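Local coordinates for protein cadherin-related family member 2 (PDB 5CYX) that probably joins neighbouring microvilli of the epithelial brush border through calcium-dependent heterophilic adhesion to CDHR5, this chain being its first three extracellular cadherin repeats, at residues F74-S79 with M91-E96; R98-P103 with D131-T136; F143-I148 with E184-D189; D219-R224 with V247-G252. All coordinates share one frame; numbering follows the deposited sequence.

Contact 1 (F74-S79 with M91-E96); sequences FKITIS and MQVIVE
Phe74 O takes the shortest bond of this strand pair, from Val93 N at 2.8 Å, the donor lying almost straight out from the carbonyl. Phe74 N returns a bond to Val93 O at 3.1 Å, and two residues along Ile76 and Met91 exchange a second such pair, with Ile76 N to Met91 O nearly linear (172°). Phe74 with Val93 and Ile76 with Met91 are thus the hydrogen-bonded pairs of an antiparallel hairpin, with Lys75 and Gln92 the non-hydrogen-bonded pair between them. The Phe74 ring lies alongside Val93, whose CB sits over one ring face, 4.0 Å from the ring centroid, in a CH-pi contact; a chi1 of 60° sets Phe74 CG between its own backbone N and carbonyl carbon and carries the ring there. On the same face of the sheet Met91 CB is wedged between Ile76 CG1 and Ile78 CD1, at 3.8 Å from Ile78 CD1, and Ile76 CD1 reaches across to Val93 CG2. Lys75 and Gln92 occupy the other face. In the first cadherin repeat, strands 73-81 and 86-96 form the middle of a four-stranded sheet, flanked by strand 40-44 beside 73-81 and strand 13-17 beside 86-96.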
loop_
_atom_site.group_PDB
_atom_site.type_symbol
_atom_site.label_atom_id
_atom_site.label_comp_id
_atom_site.label_asym_id
_atom_site.label_seq_id
_atom_site.Cartn_x
_atom_site.Cartn_y
_atom_site.Cartn_z
ATOM N N PHE A 74 11.617 -27.560 30.563
ATOM C CA PHE A 74 11.242 -28.750 31.319
ATOM C C PHE A 74 12.133 -28.877 32.553
ATOM O O PHE A 74 13.165 -28.233 32.627
ATOM C CB PHE A 74 11.320 -30.009 30.444
ATOM C CG PHE A 74 12.695 -30.266 29.883
ATOM C CD1 PHE A 74 13.087 -29.701 28.673
ATOM C CD2 PHE A 74 13.601 -31.049 30.566
ATOM C CE1 PHE A 74 14.360 -29.921 28.160
ATOM C CE2 PHE A 74 14.876 -31.291 30.046
ATOM C CZ PHE A 74 15.258 -30.710 28.848
ATOM N N LYS A 75 11.700 -29.656 33.532
ATOM C CA LYS A 75 12.457 -29.911 34.770
ATOM C C LYS A 75 13.249 -31.222 34.735
ATOM O O LYS A 75 12.800 -32.248 34.163
ATOM C CB LYS A 75 11.516 -30.053 35.980
ATOM C CG LYS A 75 10.904 -28.774 36.422
ATOM C CD LYS A 75 9.982 -28.967 37.643
ATOM C CE LYS A 75 9.167 -27.685 37.881
ATOM N NZ LYS A 75 9.938 -26.418 37.583
ATOM N N ILE A 76 14.359 -31.213 35.456
ATOM C CA ILE A 76 15.105 -32.438 35.709
ATOM C C ILE A 76 15.413 -32.542 37.189
ATOM O O ILE A 76 15.423 -31.559 37.885
ATOM C CB ILE A 76 16.418 -32.504 34.893
ATOM C CG1 ILE A 76 17.235 -31.221 35.071
ATOM C CG2 ILE A 76 16.091 -32.720 33.440
ATOM C CD1 ILE A 76 18.629 -31.262 34.456
ATOM N N THR A 77 15.654 -33.752 37.651
ATOM C CA THR A 77 16.136 -33.976 38.998
ATOM C C THR A 77 17.607 -34.423 38.892
ATOM O O THR A 77 17.928 -35.414 38.208
ATOM C CB THR A 77 15.244 -35.009 39.747
ATOM O OG1 THR A 77 13.902 -34.493 39.831
ATOM C CG2 THR A 77 15.748 -35.264 41.152
ATOM N N ILE A 78 18.471 -33.680 39.553
ATOM C CA ILE A 78 19.859 -34.011 39.692
ATOM C C ILE A 78 20.104 -34.572 41.087
ATOM O O ILE A 78 19.572 -34.067 42.074
ATOM C CB ILE A 78 20.739 -32.760 39.469
ATOM C CG1 ILE A 78 20.598 -32.290 38.017
ATOM C CG2 ILE A 78 22.204 -33.089 39.762
ATOM C CD1 ILE A 78 20.946 -30.837 37.822
ATOM N N SER A 79 20.963 -35.580 41.159
ATOM C CA SER A 79 21.283 -36.268 42.402
ATOM C C SER A 79 22.789 -36.378 42.583
ATOM O O SER A 79 23.533 -36.513 41.606
ATOM C CB SER A 79 20.678 -37.649 42.364
ATOM O OG SER A 79 21.271 -38.401 41.309
ATOM N N MET A 91 16.126 -28.834 38.824
ATOM C CA MET A 91 16.780 -27.836 37.993
ATOM C C MET A 91 15.846 -27.643 36.838
ATOM O O MET A 91 15.306 -28.616 36.290
ATOM C CB MET A 91 18.082 -28.424 37.452
ATOM C CG MET A 91 18.980 -27.493 36.675
ATOM S SD MET A 91 20.425 -27.076 37.675
ATOM C CE MET A 91 20.508 -25.295 37.469
ATOM N N GLN A 92 15.635 -26.410 36.455
ATOM C CA GLN A 92 14.895 -26.135 35.255
ATOM C C GLN A 92 15.812 -25.939 34.019
ATOM O O GLN A 92 16.848 -25.294 34.106
ATOM C CB GLN A 92 14.032 -24.909 35.451
ATOM C CG GLN A 92 12.981 -24.784 34.364
ATOM C CD GLN A 92 12.113 -23.564 34.559
ATOM O OE1 GLN A 92 12.613 -22.470 34.865
ATOM N NE2 GLN A 92 10.810 -23.731 34.355
ATOM N N VAL A 93 15.367 -26.485 32.885
ATOM C CA VAL A 93 16.000 -26.289 31.598
ATOM C C VAL A 93 15.143 -25.327 30.754
ATOM O O VAL A 93 14.015 -25.651 30.430
ATOM C CB VAL A 93 16.235 -27.632 30.884
ATOM C CG1 VAL A 93 16.947 -27.407 29.573
ATOM C CG2 VAL A 93 17.044 -28.555 31.764
ATOM N N ILE A 94 15.662 -24.111 30.485
ATOM C CA ILE A 94 15.082 -23.219 29.504
ATOM C C ILE A 94 15.695 -23.585 28.137
ATOM O O ILE A 94 16.922 -23.566 27.977
ATOM C CB ILE A 94 15.344 -21.741 29.869
ATOM C CG1 ILE A 94 14.877 -21.408 31.305
ATOM C CG2 ILE A 94 14.676 -20.785 28.894
ATOM C CD1 ILE A 94 13.450 -21.859 31.609
ATOM N N VAL A 95 14.861 -23.943 27.164
ATOM C CA VAL A 95 15.304 -24.151 25.782
ATOM C C VAL A 95 15.130 -22.847 25.026
ATOM O O VAL A 95 14.046 -22.287 25.012
ATOM C CB VAL A 95 14.525 -25.291 25.097
ATOM C CG1 VAL A 95 15.037 -25.539 23.678
ATOM C CG2 VAL A 95 14.686 -26.578 25.881
ATOM N N GLU A 96 16.204 -22.316 24.450
ATOM C CA GLU A 96 16.121 -21.097 23.644
ATOM C C GLU A 96 15.802 -21.371 22.167
ATOM O O GLU A 96 16.398 -22.270 21.515
ATOM C CB GLU A 96 17.424 -20.305 23.687
ATOM C CG GLU A 96 17.670 -19.570 24.981
ATOM C CD GLU A 96 18.798 -18.538 24.873
ATOM O OE1 GLU A 96 19.774 -18.799 24.112
ATOM O OE2 GLU A 96 18.693 -17.483 25.561
#

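Contact 2 (R98-P103 with D131-T136); sequences RNDNIP and DKDTGT. With CA (calcium ion), chain D; CA (calcium ion), chain C; CA (calcium ion), chain B.
Asn101 and Asp133 meet in the calcium-binding linker between the first and second cadherin repeats, where both loops bind two calcium ions and Asp100 OD2 a third. Metal coordination dominates. The Asp133 carboxylate bridges two ions, OD1 binding one at 2.4 Å and OD2 another at 2.3 Å; CG anti to the carbonyl carbon (chi1 -57°) turns it toward Asn101 and both ions. The OD2-bound ion is also held by Asn99 OD1, Asn101 O and both oxygens of Asp131; Ala137 and Asp189 complete this site. The OD1-bound ion is also bound by Arg98 O and Asp100 OD1, with Glu18, Glu69 and Asp97 completing the site. Asp100 OD1 and Asp133 OD1 come close because both bind this cation, which probably offsets their charge. Packing is slight: the Pro103 ring lies alongside Asp131, CD 3.3 Å from Asp131 OD2. Among hydrogen bonds, Asn101 N donates to the syn lone pair of Asp133 OD2 at 2.8 Å, and Asp133 N reaches the anti lone pair of Asp131 OD1, closing an Asx turn. Asn101 ND2 donates to Asp133 OD1 at 3.0 Å, from above the carboxylate plane, while OD1 lies close to the Asn101 amide plane.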
loop_
_atom_site.group_PDB
_atom_site.type_symbol
_atom_site.label_atom_id
_atom_site.label_comp_id
_atom_site.label_asym_id
_atom_site.label_seq_id
_atom_site.Cartn_x
_atom_site.Cartn_y
_atom_site.Cartn_z
ATOM N N ARG A 98 15.853 -21.054 18.268
ATOM C CA ARG A 98 16.811 -20.689 17.165
ATOM C C ARG A 98 16.066 -20.769 15.806
ATOM O O ARG A 98 14.961 -21.418 15.691
ATOM C CB ARG A 98 18.019 -21.593 17.204
ATOM C CG ARG A 98 18.900 -21.426 18.432
ATOM C CD ARG A 98 19.840 -20.270 18.225
ATOM N NE ARG A 98 20.667 -19.992 19.387
ATOM C CZ ARG A 98 20.329 -19.246 20.424
ATOM N NH1 ARG A 98 21.202 -19.056 21.393
ATOM N NH2 ARG A 98 19.135 -18.684 20.528
ATOM N N ASN A 99 16.599 -20.088 14.795
ATOM C CA ASN A 99 15.941 -20.039 13.508
ATOM C C ASN A 99 16.159 -21.329 12.686
ATOM O O ASN A 99 16.961 -21.336 11.715
ATOM C CB ASN A 99 16.356 -18.824 12.724
ATOM C CG ASN A 99 15.463 -18.544 11.577
ATOM O OD1 ASN A 99 14.407 -19.157 11.428
ATOM N ND2 ASN A 99 15.883 -17.647 10.737
ATOM N N ASP A 100 15.441 -22.388 13.079
ATOM C CA ASP A 100 15.482 -23.680 12.378
ATOM C C ASP A 100 14.185 -23.938 11.629
ATOM O O ASP A 100 14.028 -25.022 11.123
ATOM C CB ASP A 100 15.718 -24.843 13.375
ATOM C CG ASP A 100 14.631 -24.880 14.519
ATOM O OD1 ASP A 100 13.875 -23.909 14.708
ATOM O OD2 ASP A 100 14.488 -25.897 15.194
ATOM N N ASN A 101 13.210 -23.008 11.597
ATOM C CA ASN A 101 12.050 -23.279 10.709
ATOM C C ASN A 101 11.983 -22.311 9.540
ATOM O O ASN A 101 12.501 -21.192 9.656
ATOM C CB ASN A 101 10.738 -23.311 11.465
ATOM C CG ASN A 101 10.589 -24.549 12.304
ATOM O OD1 ASN A 101 10.282 -25.635 11.783
ATOM N ND2 ASN A 101 10.807 -24.418 13.585
ATOM N N ILE A 102 11.418 -22.797 8.414
ATOM C CA ILE A 102 11.151 -21.960 7.234
ATOM C C ILE A 102 9.678 -21.490 7.103
ATOM O O ILE A 102 8.745 -22.142 7.626
ATOM C CB ILE A 102 11.549 -22.601 5.899
ATOM C CG1 ILE A 102 10.712 -23.877 5.598
ATOM C CG2 ILE A 102 13.025 -23.012 5.887
ATOM C CD1 ILE A 102 10.997 -24.441 4.217
ATOM N N PRO A 103 9.465 -20.385 6.368
ATOM C CA PRO A 103 8.136 -19.966 6.011
ATOM C C PRO A 103 7.514 -20.970 5.065
ATOM O O PRO A 103 8.142 -21.336 4.080
ATOM C CB PRO A 103 8.380 -18.644 5.279
ATOM C CG PRO A 103 9.622 -18.103 5.881
ATOM C CD PRO A 103 10.458 -19.351 6.030
ATOM N N ASP A 131 5.686 -19.244 9.649
ATOM C CA ASP A 131 6.993 -19.712 10.073
ATOM C C ASP A 131 6.869 -19.962 11.557
ATOM O O ASP A 131 6.556 -19.048 12.308
ATOM C CB ASP A 131 8.054 -18.647 9.795
ATOM C CG ASP A 131 9.471 -19.094 10.135
ATOM O OD1 ASP A 131 9.744 -19.635 11.217
ATOM O OD2 ASP A 131 10.388 -18.830 9.325
ATOM N N LYS A 132 7.146 -21.193 11.965
ATOM C CA LYS A 132 6.920 -21.610 13.362
ATOM C C LYS A 132 7.853 -21.023 14.407
ATOM O O LYS A 132 7.571 -21.145 15.585
ATOM C CB LYS A 132 6.948 -23.119 13.457
ATOM C CG LYS A 132 5.798 -23.731 12.678
ATOM C CD LYS A 132 5.051 -24.743 13.521
ATOM C CE LYS A 132 5.816 -26.067 13.625
ATOM N NZ LYS A 132 5.556 -26.768 14.931
ATOM N N ASP A 133 8.959 -20.381 14.003
ATOM C CA ASP A 133 9.848 -19.817 14.987
ATOM C C ASP A 133 9.152 -18.579 15.599
ATOM O O ASP A 133 8.116 -18.132 15.111
ATOM C CB ASP A 133 11.232 -19.478 14.401
ATOM C CG ASP A 133 11.893 -20.716 13.761
ATOM O OD1 ASP A 133 11.899 -21.799 14.408
ATOM O OD2 ASP A 133 12.263 -20.582 12.597
ATOM N N THR A 134 9.757 -18.056 16.662
ATOM C CA THR A 134 9.235 -16.919 17.420
ATOM C C THR A 134 10.200 -15.731 17.288
ATOM O O THR A 134 11.402 -15.929 17.143
ATOM C CB THR A 134 9.135 -17.331 18.896
ATOM O OG1 THR A 134 8.185 -18.418 19.041
ATOM C CG2 THR A 134 8.671 -16.125 19.805
ATOM N N GLY A 135 9.714 -14.497 17.378
ATOM C CA GLY A 135 10.577 -13.349 17.185
ATOM C C GLY A 135 10.859 -13.142 15.700
ATOM O O GLY A 135 10.079 -13.585 14.830
ATOM N N THR A 136 11.934 -12.411 15.397
ATOM C CA THR A 136 12.208 -12.065 14.003
ATOM C C THR A 136 12.442 -13.335 13.206
ATOM O O THR A 136 12.250 -13.348 12.011
ATOM C CB THR A 136 13.410 -11.116 13.829
ATOM O OG1 THR A 136 14.555 -11.747 14.374
ATOM C CG2 THR A 136 13.146 -9.766 14.638
HETATM CA CA CA D . 12.194 -19.157 10.748
HETATM CA CA CA C . 12.929 -22.560 16.394
HETATM CA CA CA B . 12.936 -26.569 16.570
HETATM O O HOH W 1 11.809 -27.369 14.532
HETATM O O HOH W 2 7.612 -23.101 9.713
#

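Contact 3 (F143-I148 with E184-D189); sequences FIEKVI and ELKACD. With CA (calcium ion), chain D.
Phe143 N to Lys186 O and Lys186 N to Phe143 O, both 3.0 Å, join a hydrogen-bonded pair of antiparallel strands. The tight part lies there and at Glu184, whose carbonyl O takes Glu145 N at 2.7 Å and, more weakly, Lys146 N, while Glu184 N gives a bond to Lys146 O. With Glu145 and Lys146 both facing Glu184, the register slips by one in a classic beta bulge. On the inner face Ile144 CG1 lies beside Leu185 CD2, 3.9 Å away, and both side chains reach Ile160. At the calcium end, the buried Cys188 SG, disulfide-bonded to Cys202, approaches the Phe143 ring obliquely, 4.0 Å from Phe143 CE2, a sulfur-aromatic contact.

The opposite side is looser and largely polar. With chi1 at 62°, CG of Lys186 stands between its backbone N and carbonyl carbon, and the extended chain beyond slants across Glu145, CE reaching Glu145 OE2 at 3.5 Å. Lys186 NZ stays 4.1 Å from Glu145 OE2, beyond a salt bridge. An alanine at Lys186 is likely to leave the Glu145 chain without its aliphatic cover and its carboxylate without the nearby positive charge. Strands 140-148 and 180-189 belong to the sheet of the second cadherin repeat, and strand 180-189 leads to Asp189, whose OD2 binds calcium at the linker to the first repeat.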
loop_
_atom_site.group_PDB
_atom_site.type_symbol
_atom_site.label_atom_id
_atom_site.label_comp_id
_atom_site.label_asym_id
_atom_site.label_seq_id
_atom_site.Cartn_x
_atom_site.Cartn_y
_atom_site.Cartn_z
ATOM N N PHE A 143 8.323 -11.462 -1.181
ATOM C CA PHE A 143 9.081 -10.936 -2.325
ATOM C C PHE A 143 8.535 -11.477 -3.624
ATOM O O PHE A 143 8.172 -12.661 -3.699
ATOM C CB PHE A 143 10.561 -11.335 -2.259
ATOM C CG PHE A 143 11.201 -10.953 -1.015
ATOM C CD1 PHE A 143 11.810 -9.683 -0.883
ATOM C CD2 PHE A 143 11.171 -11.808 0.069
ATOM C CE1 PHE A 143 12.393 -9.324 0.323
ATOM C CE2 PHE A 143 11.726 -11.441 1.283
ATOM C CZ PHE A 143 12.353 -10.183 1.408
ATOM N N ILE A 144 8.469 -10.600 -4.627
ATOM C CA ILE A 144 8.186 -10.984 -5.982
ATOM C C ILE A 144 9.521 -11.259 -6.644
ATOM O O ILE A 144 10.300 -10.334 -6.829
ATOM C CB ILE A 144 7.416 -9.901 -6.766
ATOM C CG1 ILE A 144 5.995 -9.774 -6.199
ATOM C CG2 ILE A 144 7.344 -10.261 -8.259
ATOM C CD1 ILE A 144 5.272 -8.541 -6.697
ATOM N N GLU A 145 9.776 -12.505 -6.996
ATOM C CA GLU A 145 11.052 -12.899 -7.608
ATOM C C GLU A 145 11.093 -12.644 -9.108
ATOM O O GLU A 145 12.067 -12.093 -9.609
ATOM C CB GLU A 145 11.385 -14.370 -7.319
ATOM C CG GLU A 145 11.774 -14.647 -5.869
ATOM C CD GLU A 145 13.098 -14.000 -5.476
ATOM O OE1 GLU A 145 14.176 -14.503 -5.914
ATOM O OE2 GLU A 145 13.067 -12.954 -4.759
ATOM N N LYS A 146 10.052 -13.063 -9.811
ATOM C CA LYS A 146 9.993 -12.928 -11.259
ATOM C C LYS A 146 8.575 -12.687 -11.731
ATOM O O LYS A 146 7.614 -13.151 -11.097
ATOM C CB LYS A 146 10.551 -14.212 -11.933
ATOM C CG LYS A 146 10.901 -14.002 -13.402
ATOM C CD LYS A 146 11.900 -15.013 -13.985
ATOM C CE LYS A 146 13.267 -14.990 -13.279
ATOM N NZ LYS A 146 13.952 -13.658 -13.258
ATOM N N VAL A 147 8.443 -11.964 -12.831
ATOM C CA VAL A 147 7.187 -11.811 -13.548
ATOM C C VAL A 147 7.400 -12.312 -14.995
ATOM O O VAL A 147 8.391 -11.995 -15.608
ATOM C CB VAL A 147 6.715 -10.355 -13.471
ATOM C CG1 VAL A 147 5.388 -10.114 -14.169
ATOM C CG2 VAL A 147 6.581 -9.949 -12.024
ATOM N N ILE A 148 6.495 -13.149 -15.491
ATOM C CA ILE A 148 6.528 -13.666 -16.866
ATOM C C ILE A 148 5.203 -13.285 -17.523
ATOM O O ILE A 148 4.168 -13.521 -16.924
ATOM C CB ILE A 148 6.664 -15.201 -16.871
ATOM C CG1 ILE A 148 8.030 -15.594 -16.288
ATOM C CG2 ILE A 148 6.515 -15.781 -18.298
ATOM C CD1 ILE A 148 8.293 -17.094 -16.260
ATOM N N GLU A 184 6.350 -15.355 -9.807
ATOM C CA GLU A 184 7.025 -16.226 -8.872
ATOM C C GLU A 184 7.314 -15.449 -7.577
ATOM O O GLU A 184 7.904 -14.388 -7.648
ATOM C CB GLU A 184 8.328 -16.720 -9.482
ATOM C CG GLU A 184 9.212 -17.438 -8.500
ATOM C CD GLU A 184 10.465 -17.991 -9.130
ATOM O OE1 GLU A 184 10.649 -17.902 -10.366
ATOM O OE2 GLU A 184 11.239 -18.586 -8.374
ATOM N N LEU A 185 6.954 -16.009 -6.415
ATOM C CA LEU A 185 7.216 -15.351 -5.102
ATOM C C LEU A 185 8.041 -16.218 -4.199
ATOM O O LEU A 185 8.165 -17.439 -4.413
ATOM C CB LEU A 185 5.922 -15.060 -4.332
ATOM C CG LEU A 185 4.677 -14.743 -5.114
ATOM C CD1 LEU A 185 3.511 -14.565 -4.129
ATOM C CD2 LEU A 185 4.863 -13.477 -5.912
ATOM N N LYS A 186 8.604 -15.588 -3.181
ATOM C CA LYS A 186 9.059 -16.316 -1.998
ATOM C C LYS A 186 8.759 -15.547 -0.710
ATOM O O LYS A 186 8.365 -14.392 -0.747
ATOM C CB LYS A 186 10.532 -16.708 -2.063
ATOM C CG LYS A 186 11.479 -15.525 -2.133
ATOM C CD LYS A 186 12.955 -15.924 -1.998
ATOM C CE LYS A 186 13.789 -14.649 -1.784
ATOM N NZ LYS A 186 15.269 -14.823 -1.919
ATOM N N ALA A 187 8.887 -16.256 0.400
ATOM C CA ALA A 187 8.706 -15.692 1.713
ATOM C C ALA A 187 9.955 -16.033 2.492
ATOM O O ALA A 187 10.378 -17.176 2.446
ATOM C CB ALA A 187 7.442 -16.270 2.387
ATOM N N CYS A 188 10.555 -15.041 3.153
ATOM C CA CYS A 188 11.650 -15.279 4.083
ATOM C C CYS A 188 11.262 -14.799 5.469
ATOM O O CYS A 188 10.335 -14.000 5.628
ATOM C CB CYS A 188 12.938 -14.577 3.635
ATOM S SG CYS A 188 13.393 -14.973 1.925
ATOM N N ASP A 189 11.962 -15.285 6.478
ATOM C CA ASP A 189 11.794 -14.718 7.777
ATOM C C ASP A 189 12.717 -13.473 7.833
ATOM O O ASP A 189 13.462 -13.157 6.866
ATOM C CB ASP A 189 12.007 -15.746 8.907
ATOM C CG ASP A 189 13.349 -16.427 8.858
ATOM O OD1 ASP A 189 14.327 -15.769 8.470
ATOM O OD2 ASP A 189 13.426 -17.649 9.179
HETATM CA CA CA D . 12.194 -19.157 10.748
#

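Contact 4 (D219-R224 with V247-G252); sequences DPRFIR and VDSDKG. With CA (calcium ion), chain F; CA (calcium ion), chain E.
The shortest bond between the two segments runs from Ser249 OG to Asp219 O, 2.7 Å, almost in line with the carbonyl. A chi1 of -58° holds OG opposite its own carbonyl carbon and lets it meet Asp219. Beside it Arg221 and Val247 form an antiparallel hydrogen-bonded pair: Arg221 N reaches Val247 O at 2.9 Å, and Val247 N donates to Arg221 O from well above the carbonyl plane (49° out of it). In segment 247-252, Asp248 and Asp250 bind calcium. Asp248 OD1 and Asp250 OD2 bind one ion, the latter at 2.2 Å, and Asp250 OD1 binds a second, so the Asp250 carboxylate bridges the two. Asp250 N also bonds to Asp248 OD1 in an Asx turn, meeting that oxygen from above the carboxylate plane.

Outward, packing takes over. The aliphatic part of Arg221 runs past the serine hydroxyl, CD lying 3.5 Å from Ser249 OG. Pro220 CB rests on Val247 O, and Ile223 CD1 touches both methyls of Val247, 4.1 Å from CG2. An alanine in place of Ser249 would probably leave Asp219 O without this donor and the two loops less firmly joined beside the ions. Leu218 and Glu304 complete the first ion's protein ligands, and Glu116, Asp214, Glu215 and Asp217 those of the second, the arrangement of a calcium-binding linker between successive cadherin repeats, here the second and third.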
loop_
_atom_site.group_PDB
_atom_site.type_symbol
_atom_site.label_atom_id
_atom_site.label_comp_id
_atom_site.label_asym_id
_atom_site.label_seq_id
_atom_site.Cartn_x
_atom_site.Cartn_y
_atom_site.Cartn_z
ATOM N N ASP A 219 -12.619 0.968 -29.293
ATOM C CA ASP A 219 -13.561 1.122 -30.393
ATOM C C ASP A 219 -13.257 0.115 -31.519
ATOM O O ASP A 219 -12.152 -0.415 -31.585
ATOM C CB ASP A 219 -13.539 2.573 -30.933
ATOM C CG ASP A 219 -14.246 3.579 -29.995
ATOM O OD1 ASP A 219 -15.014 3.171 -29.089
ATOM O OD2 ASP A 219 -14.028 4.794 -30.179
ATOM N N PRO A 220 -14.245 -0.154 -32.393
ATOM C CA PRO A 220 -14.016 -0.976 -33.589
ATOM C C PRO A 220 -13.166 -0.296 -34.655
ATOM O O PRO A 220 -13.173 0.924 -34.741
ATOM C CB PRO A 220 -15.419 -1.177 -34.136
ATOM C CG PRO A 220 -16.135 0.051 -33.714
ATOM C CD PRO A 220 -15.630 0.345 -32.333
ATOM N N ARG A 221 -12.470 -1.086 -35.473
ATOM C CA ARG A 221 -11.622 -0.568 -36.568
ATOM C C ARG A 221 -11.920 -1.220 -37.908
ATOM O O ARG A 221 -11.949 -2.447 -38.027
ATOM C CB ARG A 221 -10.159 -0.828 -36.265
ATOM C CG ARG A 221 -9.583 0.111 -35.243
ATOM C CD ARG A 221 -8.223 -0.391 -34.789
ATOM N NE ARG A 221 -7.288 0.714 -34.563
ATOM C CZ ARG A 221 -6.691 1.446 -35.515
ATOM N NH1 ARG A 221 -5.874 2.431 -35.154
ATOM N NH2 ARG A 221 -6.909 1.227 -36.815
ATOM N N PHE A 222 -12.085 -0.398 -38.928
ATOM C CA PHE A 222 -12.251 -0.906 -40.280
ATOM C C PHE A 222 -11.017 -1.683 -40.735
ATOM O O PHE A 222 -9.904 -1.388 -40.334
ATOM C CB PHE A 222 -12.549 0.235 -41.243
ATOM C CG PHE A 222 -13.933 0.772 -41.096
ATOM C CD1 PHE A 222 -14.996 0.172 -41.765
ATOM C CD2 PHE A 222 -14.186 1.857 -40.264
ATOM C CE1 PHE A 222 -16.275 0.657 -41.619
ATOM C CE2 PHE A 222 -15.482 2.331 -40.098
ATOM C CZ PHE A 222 -16.520 1.737 -40.783
ATOM N N ILE A 223 -11.246 -2.693 -41.559
ATOM C CA ILE A 223 -10.188 -3.561 -42.068
ATOM C C ILE A 223 -9.243 -2.825 -43.031
ATOM O O ILE A 223 -8.050 -3.086 -43.028
ATOM C CB ILE A 223 -10.832 -4.817 -42.744
ATOM C CG1 ILE A 223 -11.533 -5.680 -41.689
ATOM C CG2 ILE A 223 -9.814 -5.653 -43.511
ATOM C CD1 ILE A 223 -10.704 -5.978 -40.453
ATOM N N ARG A 224 -9.780 -1.909 -43.834
ATOM C CA ARG A 224 -9.005 -1.220 -44.868
ATOM C C ARG A 224 -9.062 0.275 -44.664
ATOM O O ARG A 224 -10.054 0.804 -44.176
ATOM C CB ARG A 224 -9.559 -1.554 -46.249
ATOM C CG ARG A 224 -9.645 -3.043 -46.510
ATOM C CD ARG A 224 -9.900 -3.332 -47.975
ATOM N NE ARG A 224 -9.818 -4.765 -48.252
ATOM C CZ ARG A 224 -9.844 -5.314 -49.469
ATOM N NH1 ARG A 224 -9.953 -4.561 -50.566
ATOM N NH2 ARG A 224 -9.757 -6.638 -49.587
ATOM N N VAL A 247 -14.094 -4.379 -37.205
ATOM C CA VAL A 247 -14.101 -5.396 -36.149
ATOM C C VAL A 247 -13.731 -4.784 -34.814
ATOM O O VAL A 247 -12.995 -3.791 -34.740
ATOM C CB VAL A 247 -13.154 -6.584 -36.460
ATOM C CG1 VAL A 247 -13.545 -7.249 -37.784
ATOM C CG2 VAL A 247 -11.709 -6.142 -36.526
ATOM N N ASP A 248 -14.221 -5.422 -33.764
ATOM C CA ASP A 248 -14.007 -4.992 -32.394
ATOM C C ASP A 248 -12.526 -5.144 -32.042
ATOM O O ASP A 248 -11.954 -6.221 -32.211
ATOM C CB ASP A 248 -14.887 -5.842 -31.490
ATOM C CG ASP A 248 -14.778 -5.489 -30.047
ATOM O OD1 ASP A 248 -14.144 -4.467 -29.727
ATOM O OD2 ASP A 248 -15.359 -6.234 -29.228
ATOM N N SER A 249 -11.904 -4.055 -31.561
ATOM C CA SER A 249 -10.502 -4.096 -31.153
ATOM C C SER A 249 -10.298 -4.844 -29.859
ATOM O O SER A 249 -9.187 -5.251 -29.550
ATOM C CB SER A 249 -9.921 -2.668 -31.057
ATOM O OG SER A 249 -10.067 -2.041 -32.289
ATOM N N ASP A 250 -11.381 -5.060 -29.085
ATOM C CA ASP A 250 -11.288 -5.884 -27.897
ATOM C C ASP A 250 -11.354 -7.357 -28.350
ATOM O O ASP A 250 -12.451 -7.956 -28.507
ATOM C CB ASP A 250 -12.388 -5.545 -26.866
ATOM C CG ASP A 250 -12.413 -4.064 -26.476
ATOM O OD1 ASP A 250 -11.572 -3.652 -25.713
ATOM O OD2 ASP A 250 -13.285 -3.299 -26.953
ATOM N N LYS A 251 -10.181 -7.957 -28.498
ATOM C CA LYS A 251 -10.029 -9.293 -29.096
ATOM C C LYS A 251 -10.448 -10.416 -28.144
ATOM O O LYS A 251 -10.630 -11.512 -28.577
ATOM C CB LYS A 251 -8.607 -9.561 -29.616
ATOM C CG LYS A 251 -8.062 -8.513 -30.574
ATOM C CD LYS A 251 -8.835 -8.445 -31.878
ATOM C CE LYS A 251 -8.247 -7.372 -32.778
ATOM N NZ LYS A 251 -9.181 -7.001 -33.871
ATOM N N GLY A 252 -10.564 -10.134 -26.862
ATOM C CA GLY A 252 -11.143 -11.051 -25.911
ATOM C C GLY A 252 -12.662 -11.057 -25.900
ATOM O O GLY A 252 -13.259 -11.840 -25.194
HETATM CA CA CA F . -14.984 -2.765 -28.231
HETATM CA CA CA E . -10.578 -3.985 -23.624
HETATM O O HOH W 3 -16.031 -4.738 -27.116
HETATM O O HOH W 4 -8.217 -3.901 -23.871
HETATM O O HOH W 5 -15.992 -1.118 -26.573
#

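How the contacts relate
The four contacts follow one another along an elongated chain of three cadherin repeats. Contact 1 lies in the first repeat, and strand 86-96 runs on into contact 2, with centres 23 Å apart and Glu96 salt-bridged to Arg98. Contacts 2 and 3 share a calcium ion: Asp189 of contact 3 joins the ligands from contact 2, and Asn99 ND2 lies 2.9 Å from Asp189 OD2, a probable hydrogen bond. Contact 4 belongs to the next linker, its centre about 55 Å from that of contact 2 and 37 Å from that of contact 3. Contacts 2 and 4 therefore mark successive calcium-bound junctions, while contacts 1 and 3 are sheet pairings within the repeats.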